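Local structure of tail spike protein (Acinetobacter phage vB_AbaP_AS12, 6EU4) at residues 171-179 and 193-201. The protein forms the trimeric tailspike of an Acinetobacter phage and probably recognises and degrades capsular polysaccharide on the surface of the bacterial host. Sequence-based numbering, arbitrary orientation.
Sequences FDVDAIMVA and LSGFTLQYD
Two faces of the right-handed parallel beta-helix, the fold common to phage tailspikes, pack across its interior where strand 175-179 meets strand 196-200. Ile176 and Leu198 stand in register, their CA atoms 6.5 Å apart. Ile176 does most of the work. With CG1 anti to its carbonyl carbon (chi1 -54°), it slides along the Tyr200 ring and sets CG1 over one face, 3.9 Å from the ring centroid, a CH-pi contact. Its CD1 reaches on to the backbone of Gln199, while CG2 lies 4.0 Å from Leu198 CD2. Next along, Met177, present as selenomethionine, crosses Leu198 at about a right angle, CB against CD1; its extended chain carries SE onward to a Met-aromatic contact with Phe196, Met177 SE lying 4.1 Å from Phe196 CE1 and oblique to the ring. Leu193 CD2 and, from strand 138-141, Ile139 also pack on this side chain. At the other end the chemistry turns polar: Tyr200 OH donates to Asp174 OD1 over 2.8 Å, with the oxygen in the plane of the ring but the hydroxyl arriving from above the carboxylate, the two planes 88° apart. Lys151 forms a salt bridge to the same OD1, and Asn154 bonds to OD2. The contact thus grades from apolar interior to a charged margin, where a carboxylate held through both oxygens orients the tyrosine hydroxyl while Ile176 covers one face of its ring.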
# COMPACT_ATOMS: atom_id res chain seq x y z
N PHE A 171 3.48 -0.38 -37.42
CA PHE A 171 2.37 0.20 -36.68
C PHE A 171 1.05 0.12 -37.46
O PHE A 171 0.05 0.73 -37.04
CB PHE A 171 2.69 1.64 -36.31
CG PHE A 171 3.95 1.78 -35.48
CD1 PHE A 171 5.19 1.85 -36.10
CD2 PHE A 171 3.89 1.87 -34.11
CE1 PHE A 171 6.34 1.97 -35.35
CE2 PHE A 171 5.05 1.99 -33.36
CZ PHE A 171 6.26 2.04 -33.98
N ASP A 172 1.02 -0.64 -38.55
CA ASP A 172 -0.14 -0.69 -39.44
C ASP A 172 -1.13 -1.75 -38.97
O ASP A 172 -1.40 -2.76 -39.65
CB ASP A 172 0.31 -0.94 -40.88
CG ASP A 172 1.20 0.19 -41.45
OD1 ASP A 172 1.34 1.25 -40.80
OD2 ASP A 172 1.75 0.01 -42.56
N VAL A 173 -1.67 -1.52 -37.78
CA VAL A 173 -2.65 -2.39 -37.15
C VAL A 173 -4.01 -1.70 -37.15
O VAL A 173 -4.12 -0.48 -37.33
CB VAL A 173 -2.25 -2.76 -35.71
CG1 VAL A 173 -0.88 -3.41 -35.68
CG2 VAL A 173 -2.25 -1.55 -34.81
N ASP A 174 -5.05 -2.50 -36.94
CA ASP A 174 -6.41 -1.97 -36.80
C ASP A 174 -6.57 -1.48 -35.36
O ASP A 174 -6.79 -2.27 -34.45
CB ASP A 174 -7.45 -3.03 -37.13
CG ASP A 174 -8.88 -2.50 -36.97
OD1 ASP A 174 -9.04 -1.26 -36.89
OD2 ASP A 174 -9.82 -3.32 -36.93
N ALA A 175 -6.44 -0.16 -35.18
CA ALA A 175 -6.53 0.50 -33.90
C ALA A 175 -7.21 1.85 -34.10
O ALA A 175 -7.34 2.32 -35.24
CB ALA A 175 -5.15 0.71 -33.27
N ILE A 176 -7.68 2.45 -33.01
CA ILE A 176 -8.28 3.78 -33.09
C ILE A 176 -7.22 4.86 -32.99
O ILE A 176 -7.18 5.80 -33.79
CB ILE A 176 -9.36 3.97 -32.01
CG1 ILE A 176 -10.39 2.84 -32.10
CG2 ILE A 176 -10.04 5.32 -32.17
CD1 ILE A 176 -11.39 2.84 -30.96
N MSE A 177 -6.35 4.72 -32.00
CA MSE A 177 -5.25 5.63 -31.77
C MSE A 177 -3.95 4.82 -31.59
O MSE A 177 -3.97 3.73 -31.01
CB MSE A 177 -5.54 6.52 -30.54
CG MSE A 177 -4.72 7.74 -30.43
SE MSE A 177 -5.47 8.85 -28.97
CE MSE A 177 -4.79 10.50 -29.64
N VAL A 178 -2.84 5.35 -32.11
CA VAL A 178 -1.56 4.66 -32.11
C VAL A 178 -0.49 5.62 -31.60
O VAL A 178 -0.39 6.75 -32.09
CB VAL A 178 -1.18 4.16 -33.52
CG1 VAL A 178 0.16 3.40 -33.50
CG2 VAL A 178 -2.30 3.29 -34.09
N ALA A 179 0.32 5.17 -30.65
CA ALA A 179 1.49 5.92 -30.18
C ALA A 179 2.71 5.46 -30.98
O ALA A 179 3.00 4.26 -31.03
CB ALA A 179 1.73 5.68 -28.69
N LEU A 193 -2.48 12.86 -21.95
CA LEU A 193 -3.78 12.71 -22.58
C LEU A 193 -4.86 12.65 -21.51
O LEU A 193 -4.69 11.96 -20.50
CB LEU A 193 -3.84 11.43 -23.40
CG LEU A 193 -3.29 11.43 -24.82
CD1 LEU A 193 -1.93 12.07 -24.88
CD2 LEU A 193 -3.29 10.03 -25.41
N SER A 194 -5.97 13.36 -21.73
CA SER A 194 -7.03 13.29 -20.72
C SER A 194 -8.40 13.61 -21.28
O SER A 194 -8.55 14.52 -22.10
CB SER A 194 -6.76 14.23 -19.55
OG SER A 194 -6.68 15.57 -19.97
N GLY A 195 -9.40 12.89 -20.79
CA GLY A 195 -10.78 13.36 -20.87
C GLY A 195 -11.50 13.06 -22.17
O GLY A 195 -12.22 13.93 -22.68
N PHE A 196 -11.33 11.86 -22.72
CA PHE A 196 -12.02 11.54 -23.96
C PHE A 196 -12.15 10.03 -24.12
O PHE A 196 -11.59 9.25 -23.35
CB PHE A 196 -11.31 12.15 -25.17
CG PHE A 196 -9.88 11.72 -25.36
CD1 PHE A 196 -9.59 10.57 -26.07
CD2 PHE A 196 -8.84 12.48 -24.85
CE1 PHE A 196 -8.28 10.18 -26.26
CE2 PHE A 196 -7.53 12.10 -25.03
CZ PHE A 196 -7.24 10.94 -25.75
N THR A 197 -12.92 9.63 -25.14
CA THR A 197 -13.18 8.23 -25.40
C THR A 197 -12.65 7.84 -26.78
O THR A 197 -12.53 8.68 -27.69
CB THR A 197 -14.69 7.94 -25.30
OG1 THR A 197 -14.93 6.55 -25.50
CG2 THR A 197 -15.48 8.74 -26.36
N LEU A 198 -12.32 6.56 -26.91
CA LEU A 198 -11.90 5.94 -28.16
C LEU A 198 -12.82 4.75 -28.37
O LEU A 198 -12.79 3.81 -27.56
CB LEU A 198 -10.44 5.45 -28.09
CG LEU A 198 -9.37 6.49 -27.77
CD1 LEU A 198 -8.04 5.81 -27.50
CD2 LEU A 198 -9.26 7.45 -28.91
N GLN A 199 -13.64 4.77 -29.41
CA GLN A 199 -14.58 3.69 -29.63
C GLN A 199 -14.66 3.32 -31.10
O GLN A 199 -14.54 4.18 -31.98
CB GLN A 199 -16.00 4.07 -29.15
CG GLN A 199 -16.05 4.48 -27.70
CD GLN A 199 -17.46 4.73 -27.21
OE1 GLN A 199 -18.44 4.24 -27.79
NE2 GLN A 199 -17.58 5.52 -26.14
N TYR A 200 -14.93 2.04 -31.37
CA TYR A 200 -15.40 1.65 -32.69
C TYR A 200 -16.90 1.88 -32.79
O TYR A 200 -17.62 1.82 -31.80
CB TYR A 200 -15.10 0.18 -32.99
CG TYR A 200 -13.66 -0.06 -33.31
CD1 TYR A 200 -12.74 -0.27 -32.31
CD2 TYR A 200 -13.21 -0.04 -34.62
CE1 TYR A 200 -11.39 -0.47 -32.60
CE2 TYR A 200 -11.87 -0.24 -34.93
CZ TYR A 200 -10.97 -0.45 -33.90
OH TYR A 200 -9.64 -0.64 -34.20
N ASP A 201 -17.35 2.17 -34.01
CA ASP A 201 -18.76 2.09 -34.37
C ASP A 201 -19.30 0.72 -33.97
O ASP A 201 -18.82 -0.31 -34.43
CB ASP A 201 -18.89 2.32 -35.88
CG ASP A 201 -20.33 2.32 -36.40
OD1 ASP A 201 -21.27 1.93 -35.66
OD2 ASP A 201 -20.50 2.72 -37.57